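Local atomic coordinates of fatty acid synthase 1, isoform A (Drosophila melanogaster, PDB entry 6FN6), a protein that probably builds long-chain saturated fatty acids from acetyl-CoA and malonyl-CoA with NADPH, this piece being its modifying region of dehydratase, enoylreductase and ketoreductase domains. Residues 704-708 against 727-733; 709-715 against 781-787; 992-997 against 1045-1050. All coordinates share one frame; numbering follows the deposited sequence.

Contact 1: 704-708 against 727-733; sequences QMKKG and VALAHGL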
loop_
_atom_site.group_PDB
_atom_site.type_symbol
_atom_site.label_atom_id
_atom_site.label_comp_id
_atom_site.label_asym_id
_atom_site.label_seq_id
_atom_site.Cartn_x
_atom_site.Cartn_y
_atom_site.Cartn_z
ATOM N N GLN A 704 16.570 10.724 10.405
ATOM C CA GLN A 704 17.515 10.589 11.510
ATOM C C GLN A 704 18.576 9.546 11.188
ATOM O O GLN A 704 18.703 8.543 11.889
ATOM C CB GLN A 704 16.791 10.205 12.801
ATOM C CG GLN A 704 15.617 11.101 13.157
ATOM C CD GLN A 704 15.015 10.756 14.507
ATOM O OE1 GLN A 704 13.802 10.592 14.633
ATOM N NE2 GLN A 704 15.861 10.650 15.525
ATOM N N MET A 705 19.344 9.793 10.135
ATOM C CA MET A 705 20.344 8.838 9.685
ATOM C C MET A 705 21.537 8.830 10.635
ATOM O O MET A 705 21.947 9.878 11.138
ATOM C CB MET A 705 20.787 9.167 8.257
ATOM C CG MET A 705 21.487 10.511 8.094
ATOM S SD MET A 705 22.249 10.684 6.468
ATOM C CE MET A 705 22.869 12.357 6.560
ATOM N N LYS A 706 22.086 7.642 10.878
ATOM C CA LYS A 706 23.222 7.489 11.780
ATOM C C LYS A 706 24.432 6.917 11.051
ATOM O O LYS A 706 24.293 6.202 10.058
ATOM C CB LYS A 706 22.856 6.581 12.954
ATOM C CG LYS A 706 22.433 7.314 14.217
ATOM C CD LYS A 706 20.967 7.700 14.180
ATOM C CE LYS A 706 20.541 8.373 15.475
ATOM N NZ LYS A 706 19.073 8.627 15.521
ATOM N N LYS A 707 25.617 7.231 11.563
ATOM C CA LYS A 707 26.865 6.764 10.976
ATOM C C LYS A 707 26.902 5.238 10.921
ATOM O O LYS A 707 26.428 4.563 11.836
ATOM C CB LYS A 707 28.051 7.309 11.776
ATOM C CG LYS A 707 29.410 6.747 11.381
ATOM C CD LYS A 707 30.526 7.443 12.147
ATOM C CE LYS A 707 31.875 6.788 11.906
ATOM N NZ LYS A 707 31.953 5.417 12.488
ATOM N N GLY A 708 27.464 4.702 9.842
ATOM C CA GLY A 708 27.611 3.266 9.694
ATOM C C GLY A 708 26.409 2.590 9.062
ATOM O O GLY A 708 26.478 1.421 8.682
ATOM N N VAL A 727 26.315 14.476 1.544
ATOM C CA VAL A 727 26.015 14.581 2.967
ATOM C C VAL A 727 26.103 13.207 3.622
ATOM O O VAL A 727 26.700 13.059 4.687
ATOM C CB VAL A 727 24.627 15.217 3.201
ATOM C CG1 VAL A 727 24.317 15.304 4.690
ATOM C CG2 VAL A 727 24.565 16.599 2.578
ATOM N N ALA A 728 25.505 12.205 2.985
ATOM C CA ALA A 728 25.505 10.849 3.524
ATOM C C ALA A 728 26.931 10.351 3.750
ATOM O O ALA A 728 27.281 9.927 4.854
ATOM C CB ALA A 728 24.760 9.909 2.590
ATOM N N LEU A 729 27.749 10.402 2.703
ATOM C CA LEU A 729 29.136 9.968 2.803
ATOM C C LEU A 729 29.870 10.769 3.875
ATOM O O LEU A 729 30.778 10.258 4.531
ATOM C CB LEU A 729 29.850 10.110 1.457
ATOM C CG LEU A 729 29.438 9.136 0.347
ATOM C CD1 LEU A 729 30.196 9.444 -0.933
ATOM C CD2 LEU A 729 29.656 7.682 0.761
ATOM N N ALA A 730 29.471 12.023 4.049
ATOM C CA ALA A 730 30.087 12.887 5.049
ATOM C C ALA A 730 29.749 12.402 6.454
ATOM O O ALA A 730 30.578 12.476 7.361
ATOM C CB ALA A 730 29.637 14.325 4.859
ATOM N N HIS A 731 28.527 11.912 6.632
ATOM C CA HIS A 731 28.087 11.411 7.929
ATOM C C HIS A 731 28.594 9.989 8.184
ATOM O O HIS A 731 28.495 9.478 9.302
ATOM C CB HIS A 731 26.561 11.459 8.027
ATOM C CG HIS A 731 26.028 12.800 8.429
ATOM N ND1 HIS A 731 25.246 12.984 9.549
ATOM C CD2 HIS A 731 26.171 14.023 7.866
ATOM C CE1 HIS A 731 24.927 14.261 9.656
ATOM N NE2 HIS A 731 25.476 14.913 8.648
ATOM N N GLY A 732 29.130 9.354 7.144
ATOM C CA GLY A 732 29.789 8.068 7.288
ATOM C C GLY A 732 28.942 6.855 6.958
ATOM O O GLY A 732 29.277 5.738 7.348
ATOM N N LEU A 733 27.838 7.061 6.250
ATOM C CA LEU A 733 26.986 5.948 5.850
ATOM C C LEU A 733 27.559 5.203 4.651
ATOM O O LEU A 733 28.321 5.761 3.862
ATOM C CB LEU A 733 25.574 6.434 5.516
ATOM C CG LEU A 733 24.637 6.719 6.693
ATOM C CD1 LEU A 733 25.100 7.925 7.496
ATOM C CD2 LEU A 733 23.213 6.912 6.195
#
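Met-705 reaches across to the last turn of helix 719-731, and its long unbranched chain makes most of the apolar contact. Extended beyond CG (chi2 169°), it sets methyl CE over one face of the His-731 imidazole, 3.8 Å from the ring centroid in a CH-pi contact. The same CE touches Val-727 CG1 at 3.8 Å. Nearer the loop, Met-705 SD rests against both methyls of Leu-733, and Leu-733 CD2 also meets Met-705 CB at 3.9 Å. Replacing Leu-733 by an alanine here would probably leave the Met-705 sulfur without its support and open a gap beside Leu-783, which both side chains touch.

The polar part is backbone. Gly-708 N donates to Gly-732 O over 3.3 Å, meeting it from above the carbonyl plane. Gly-732, with phi 97°, is the C-prime residue of the Schellman motif that ends the helix, Leu-733 N closing onto Ala-728 O. Glycine suits this position, since at these backbone angles a CB would be jammed against His-731 O, and it would also crowd Lys-707 CG. One long backbone bond beside several apolar contacts implies that the fit of methionine, leucine and imidazole, more than polarity, holds the loop to the helix end.

Contact 2: 709-715 against 781-787; sequences EKILIHA and VDLVLNS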
loop_
_atom_site.group_PDB
_atom_site.type_symbol
_atom_site.label_atom_id
_atom_site.label_comp_id
_atom_site.label_asym_id
_atom_site.label_seq_id
_atom_site.Cartn_x
_atom_site.Cartn_y
_atom_site.Cartn_z
ATOM N N GLU A 709 25.302 3.321 8.950
ATOM C CA GLU A 709 24.092 2.779 8.344
ATOM C C GLU A 709 24.237 2.689 6.830
ATOM O O GLU A 709 25.147 3.285 6.249
ATOM C CB GLU A 709 22.875 3.638 8.697
ATOM C CG GLU A 709 22.457 3.560 10.155
ATOM C CD GLU A 709 21.131 4.250 10.424
ATOM O OE1 GLU A 709 20.891 5.333 9.851
ATOM O OE2 GLU A 709 20.326 3.708 11.212
ATOM N N LYS A 710 23.341 1.931 6.204
ATOM C CA LYS A 710 23.314 1.795 4.752
ATOM C C LYS A 710 22.144 2.586 4.175
ATOM O O LYS A 710 21.012 2.453 4.643
ATOM C CB LYS A 710 23.198 0.324 4.343
ATOM C CG LYS A 710 24.262 -0.593 4.931
ATOM C CD LYS A 710 23.935 -2.053 4.642
ATOM C CE LYS A 710 24.999 -2.990 5.185
ATOM N NZ LYS A 710 24.596 -4.417 5.044
ATOM N N ILE A 711 22.408 3.409 3.166
ATOM C CA ILE A 711 21.341 4.182 2.535
ATOM C C ILE A 711 21.343 3.997 1.021
ATOM O O ILE A 711 22.394 4.006 0.379
ATOM C CB ILE A 711 21.453 5.675 2.891
ATOM C CG1 ILE A 711 20.232 6.433 2.360
ATOM C CG2 ILE A 711 22.727 6.274 2.304
ATOM C CD1 ILE A 711 20.038 7.804 2.983
ATOM N N LEU A 712 20.147 3.855 0.461
ATOM C CA LEU A 712 19.972 3.747 -0.982
ATOM C C LEU A 712 19.499 5.079 -1.540
ATOM O O LEU A 712 18.355 5.478 -1.319
ATOM C CB LEU A 712 18.969 2.642 -1.327
ATOM C CG LEU A 712 18.591 2.509 -2.807
ATOM C CD1 LEU A 712 19.814 2.198 -3.656
ATOM C CD2 LEU A 712 17.520 1.446 -2.998
ATOM N N ILE A 713 20.391 5.766 -2.248
ATOM C CA ILE A 713 20.070 7.047 -2.869
ATOM C C ILE A 713 19.804 6.844 -4.354
ATOM O O ILE A 713 20.736 6.651 -5.137
ATOM C CB ILE A 713 21.200 8.083 -2.682
ATOM C CG1 ILE A 713 21.731 8.081 -1.246
ATOM C CG2 ILE A 713 20.722 9.466 -3.093
ATOM C CD1 ILE A 713 20.755 8.584 -0.221
ATOM N N HIS A 714 18.536 6.887 -4.743
ATOM C CA HIS A 714 18.180 6.781 -6.151
ATOM C C HIS A 714 18.526 8.077 -6.880
ATOM O O HIS A 714 18.664 9.131 -6.258
ATOM C CB HIS A 714 16.692 6.467 -6.312
ATOM C CG HIS A 714 16.360 5.015 -6.164
ATOM N ND1 HIS A 714 17.164 4.013 -6.664
ATOM C CD2 HIS A 714 15.310 4.395 -5.576
ATOM C CE1 HIS A 714 16.624 2.840 -6.391
ATOM N NE2 HIS A 714 15.498 3.044 -5.730
ATOM N N ALA A 715 18.687 7.983 -8.198
ATOM C CA ALA A 715 19.029 9.136 -9.026
ATOM C C ALA A 715 20.286 9.816 -8.501
ATOM O O ALA A 715 20.286 11.014 -8.222
ATOM C CB ALA A 715 17.869 10.123 -9.068
ATOM N N VAL A 781 18.855 -2.171 3.414
ATOM C CA VAL A 781 19.428 -0.911 3.872
ATOM C C VAL A 781 18.544 -0.286 4.948
ATOM O O VAL A 781 17.393 -0.679 5.121
ATOM C CB VAL A 781 19.635 0.063 2.694
ATOM C CG1 VAL A 781 20.682 -0.487 1.737
ATOM C CG2 VAL A 781 18.318 0.327 1.963
ATOM N N ASP A 782 19.093 0.693 5.664
ATOM C CA ASP A 782 18.382 1.348 6.762
ATOM C C ASP A 782 17.522 2.516 6.294
ATOM O O ASP A 782 16.534 2.860 6.941
ATOM C CB ASP A 782 19.370 1.840 7.817
ATOM C CG ASP A 782 20.208 0.721 8.391
ATOM O OD1 ASP A 782 19.645 -0.121 9.122
ATOM O OD2 ASP A 782 21.425 0.686 8.114
ATOM N N LEU A 783 17.912 3.143 5.189
ATOM C CA LEU A 783 17.131 4.239 4.631
ATOM C C LEU A 783 17.088 4.155 3.115
ATOM O O LEU A 783 18.030 3.683 2.477
ATOM C CB LEU A 783 17.702 5.599 5.041
ATOM C CG LEU A 783 18.027 5.846 6.512
ATOM C CD1 LEU A 783 19.531 5.825 6.719
ATOM C CD2 LEU A 783 17.433 7.160 6.984
ATOM N N VAL A 784 15.984 4.630 2.548
ATOM C CA VAL A 784 15.850 4.757 1.107
ATOM C C VAL A 784 15.360 6.162 0.797
ATOM O O VAL A 784 14.307 6.581 1.278
ATOM C CB VAL A 784 14.891 3.698 0.529
ATOM C CG1 VAL A 784 14.766 3.848 -0.985
ATOM C CG2 VAL A 784 15.363 2.299 0.890
ATOM N N LEU A 785 16.138 6.890 0.003
ATOM C CA LEU A 785 15.708 8.184 -0.510
ATOM C C LEU A 785 15.236 7.986 -1.941
ATOM O O LEU A 785 16.048 7.851 -2.856
ATOM C CB LEU A 785 16.842 9.206 -0.449
ATOM C CG LEU A 785 16.483 10.635 -0.868
ATOM C CD1 LEU A 785 15.458 11.246 0.085
ATOM C CD2 LEU A 785 17.732 11.499 -0.949
ATOM N N ASN A 786 13.920 7.964 -2.128
ATOM C CA ASN A 786 13.335 7.561 -3.402
ATOM C C ASN A 786 12.689 8.716 -4.176
ATOM O O ASN A 786 11.930 9.510 -3.616
ATOM C CB ASN A 786 12.289 6.471 -3.165
ATOM C CG ASN A 786 11.732 5.910 -4.453
ATOM O OD1 ASN A 786 12.477 5.620 -5.390
ATOM N ND2 ASN A 786 10.416 5.755 -4.511
ATOM N N SER A 787 13.005 8.790 -5.468
ATOM C CA SER A 787 12.333 9.700 -6.391
ATOM C C SER A 787 11.799 8.919 -7.594
ATOM O O SER A 787 11.303 9.506 -8.555
ATOM C CB SER A 787 13.275 10.812 -6.857
ATOM O OG SER A 787 14.447 10.279 -7.449
#
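The carboxylates of Glu-709 and Asp-782 lie stacked, their planes 13° apart, with Glu-709 OE2 4.4 Å from Asp-782 OD1. This closeness is probably eased by the salt bridge from Glu-709 OE1 to Arg-805, and that oxygen also accepts from Lys-706 N. Asp-782 OD2 takes Lys-710 N on its anti lone pair, at 3.0 Å and nearly straight (169°). At the far end, the His-714 ring has Leu-712 CG over one face and, at the edge, Asn-786 OD1, 3.1 Å from His-714 CD2. Ring and amide planes stand 67° apart. His-714 ND1 bonds Thr-738 and NE2 bonds Ser-796, which fix the ring's rotation; Asn-786 OD1 accepts from Leu-788 N and its ND2 is held by Glu-808.

Between these ends run two parallel strands of a six-stranded sheet, consistent with the Rossmann-type nucleotide-binding lobe of the enoylreductase; strand 710-713 leads into a GxGxxG-like turn at Gly-716. Lys-710 O accepts two bonds, from Asp-782 N at 2.8 Å and Leu-783 N at 3.2 Å. The ladder continues through Leu-712 N to Leu-783 O, Leu-785 N to Leu-712 O and His-714 N to Leu-785 O. Branched aliphatic residues suit both buried faces: on one, Ile-711 CG1 packs on Leu-783 CB at 3.8 Å and Ile-713 CD1 on Leu-785 CB at 4.0 Å; on the opposite face Leu-712 and Val-784 lie side by side.

Contact 3: 992-997 against 1045-1050; sequences AKKLLE and FSRDIC
Two neighbouring helices of the ketoreductase domain, 989-1002 and 1034-1049, meet here on one side of its parallel Rossmann-type sheet, as in short-chain dehydrogenases. Strand 1005-1011 joins them in the chain and lies beneath both, its Ile-1008 touching Leu-996 and Ser-1046. The segment axes come within 9.9 Å and cross at -33°, running roughly the same way.

Leu-996 is the central side chain. Its CD1 lies against Phe-1045 CB at 3.7 Å and against the backbone at Ser-1046, CD2 reaches Cys-1050 SG at 4.1 Å, and CB meets Ile-1049 CD1 at 3.8 Å. A leucine fits because its fork sends one methyl toward each end of the opposing turn. Ile-1049 CD1 goes on to touch Glu-997 CG at 3.7 Å, so the aliphatic part of the glutamate extends the apolar surface outward.

At the other end, Lys-993 CB stands over the centre of the Phe-1045 ring, 4.2 Å from the centroid and 7° off the normal, a CH-pi contact. With CG anti to the backbone N (chi1 -176°), the chain then runs on over the same face toward its rim, where CD comes near Phe-1045 CE1. It bends at its end to put NZ 2.9 Å from Glu-997 OE2, one turn on in the same helix. The hydroxyl of Ser-1046 is turned back to Leu-1042 O. The helices are thus joined by apolar and CH-pi contacts, without a hydrogen bond between the two segments, while the lysine-glutamate salt bridge probably keeps two long side chains folded along the outer margin, their charges paired.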
loop_
_atom_site.group_PDB
_atom_site.type_symbol
_atom_site.label_atom_id
_atom_site.label_comp_id
_atom_site.label_asym_id
_atom_site.label_seq_id
_atom_site.Cartn_x
_atom_site.Cartn_y
_atom_site.Cartn_z
ATOM N N ALA A 992 -23.234 63.244 -11.228
ATOM C CA ALA A 992 -21.902 62.920 -11.717
ATOM C C ALA A 992 -20.858 63.542 -10.804
ATOM O O ALA A 992 -19.886 62.891 -10.414
ATOM C CB ALA A 992 -21.724 63.411 -13.143
ATOM N N LYS A 993 -21.074 64.805 -10.460
ATOM C CA LYS A 993 -20.167 65.531 -9.582
ATOM C C LYS A 993 -20.042 64.844 -8.225
ATOM O O LYS A 993 -18.945 64.737 -7.676
ATOM C CB LYS A 993 -20.646 66.971 -9.398
ATOM C CG LYS A 993 -19.698 67.828 -8.583
ATOM C CD LYS A 993 -20.075 69.293 -8.655
ATOM C CE LYS A 993 -19.232 70.126 -7.706
ATOM N NZ LYS A 993 -19.543 69.831 -6.279
ATOM N N LYS A 994 -21.166 64.379 -7.690
ATOM C CA LYS A 994 -21.178 63.740 -6.379
ATOM C C LYS A 994 -20.432 62.408 -6.418
ATOM O O LYS A 994 -19.615 62.123 -5.542
ATOM C CB LYS A 994 -22.612 63.518 -5.896
ATOM C CG LYS A 994 -22.701 63.141 -4.427
ATOM C CD LYS A 994 -24.049 62.542 -4.074
ATOM C CE LYS A 994 -24.055 62.023 -2.644
ATOM N NZ LYS A 994 -25.265 61.215 -2.334
ATOM N N LEU A 995 -20.724 61.593 -7.427
ATOM C CA LEU A 995 -20.058 60.305 -7.592
ATOM C C LEU A 995 -18.543 60.479 -7.540
ATOM O O LEU A 995 -17.852 59.776 -6.804
ATOM C CB LEU A 995 -20.468 59.655 -8.917
ATOM C CG LEU A 995 -19.762 58.354 -9.316
ATOM C CD1 LEU A 995 -20.213 57.210 -8.428
ATOM C CD2 LEU A 995 -20.011 58.029 -10.787
ATOM N N LEU A 996 -18.036 61.435 -8.312
ATOM C CA LEU A 996 -16.599 61.642 -8.430
ATOM C C LEU A 996 -15.986 62.151 -7.130
ATOM O O LEU A 996 -14.864 61.790 -6.787
ATOM C CB LEU A 996 -16.300 62.626 -9.564
ATOM C CG LEU A 996 -16.694 62.171 -10.971
ATOM C CD1 LEU A 996 -16.552 63.311 -11.963
ATOM C CD2 LEU A 996 -15.859 60.982 -11.411
ATOM N N GLU A 997 -16.719 62.980 -6.399
ATOM C CA GLU A 997 -16.184 63.545 -5.168
ATOM C C GLU A 997 -16.176 62.526 -4.034
ATOM O O GLU A 997 -15.240 62.493 -3.238
ATOM C CB GLU A 997 -16.979 64.783 -4.756
ATOM C CG GLU A 997 -16.516 66.059 -5.443
ATOM C CD GLU A 997 -17.454 67.228 -5.221
ATOM O OE1 GLU A 997 -18.522 67.029 -4.607
ATOM O OE2 GLU A 997 -17.119 68.349 -5.662
ATOM N N PHE A 1045 -16.353 67.133 -14.993
ATOM C CA PHE A 1045 -16.052 67.322 -13.576
ATOM C C PHE A 1045 -14.808 66.567 -13.115
ATOM O O PHE A 1045 -14.176 66.958 -12.134
ATOM C CB PHE A 1045 -17.252 66.898 -12.729
ATOM C CG PHE A 1045 -18.456 67.778 -12.904
ATOM C CD1 PHE A 1045 -18.448 69.083 -12.446
ATOM C CD2 PHE A 1045 -19.594 67.301 -13.532
ATOM C CE1 PHE A 1045 -19.552 69.896 -12.606
ATOM C CE2 PHE A 1045 -20.701 68.108 -13.695
ATOM C CZ PHE A 1045 -20.680 69.408 -13.233
ATOM N N SER A 1046 -14.461 65.484 -13.806
ATOM C CA SER A 1046 -13.266 64.725 -13.454
ATOM C C SER A 1046 -12.020 65.581 -13.672
ATOM O O SER A 1046 -11.030 65.441 -12.955
ATOM C CB SER A 1046 -13.174 63.432 -14.268
ATOM O OG SER A 1046 -13.069 63.695 -15.654
ATOM N N ARG A 1047 -12.077 66.465 -14.665
ATOM C CA ARG A 1047 -10.973 67.381 -14.949
ATOM C C ARG A 1047 -10.621 68.204 -13.715
ATOM O O ARG A 1047 -9.458 68.524 -13.486
ATOM C CB ARG A 1047 -11.319 68.314 -16.112
ATOM C CG ARG A 1047 -11.507 67.618 -17.450
ATOM C CD ARG A 1047 -11.851 68.618 -18.536
ATOM N NE ARG A 1047 -12.261 67.974 -19.782
ATOM C CZ ARG A 1047 -12.170 68.538 -20.986
ATOM N NH1 ARG A 1047 -11.674 69.763 -21.119
ATOM N NH2 ARG A 1047 -12.570 67.873 -22.060
ATOM N N ASP A 1048 -11.637 68.563 -12.938
ATOM C CA ASP A 1048 -11.448 69.395 -11.755
ATOM C C ASP A 1048 -11.152 68.551 -10.516
ATOM O O ASP A 1048 -10.294 68.898 -9.705
ATOM C CB ASP A 1048 -12.688 70.259 -11.504
ATOM C CG ASP A 1048 -13.011 71.175 -12.672
ATOM O OD1 ASP A 1048 -12.070 71.611 -13.370
ATOM O OD2 ASP A 1048 -14.208 71.463 -12.892
ATOM N N ILE A 1049 -11.877 67.446 -10.374
ATOM C CA ILE A 1049 -11.822 66.634 -9.165
ATOM C C ILE A 1049 -10.684 65.620 -9.217
ATOM O O ILE A 1049 -9.828 65.583 -8.331
ATOM C CB ILE A 1049 -13.167 65.915 -8.940
ATOM C CG1 ILE A 1049 -14.312 66.929 -8.846
ATOM C CG2 ILE A 1049 -13.117 65.061 -7.676
ATOM C CD1 ILE A 1049 -15.684 66.324 -9.048
ATOM N N CYS A 1050 -10.687 64.787 -10.250
ATOM C CA CYS A 1050 -9.762 63.667 -10.325
ATOM C C CYS A 1050 -8.429 64.113 -10.908
ATOM O O CYS A 1050 -8.236 64.101 -12.125
ATOM C CB CYS A 1050 -10.374 62.554 -11.169
ATOM S SG CYS A 1050 -12.038 62.118 -10.635
#

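Contacts 1 and 2 belong to one Rossmann-like lobe and touch, Leu-733 CB of contact 1 packing on Glu-709 O of contact 2, and strand 710-713 leads on to helix 719-731. Contact 2 is the buried core, bound by a regular backbone ladder; contact 1 lies at the lobe's margin, partly exposed, where a loop passes a helix end and apolar packing is joined by little backbone bonding. Contact 3 sits in a second Rossmann-type domain, about 72 Å from contact 1 and 70 Å from contact 2 between centres. Also partly buried, it joins helix to helix rather than strand to strand, and does so through side chains without polar bonds between its segments.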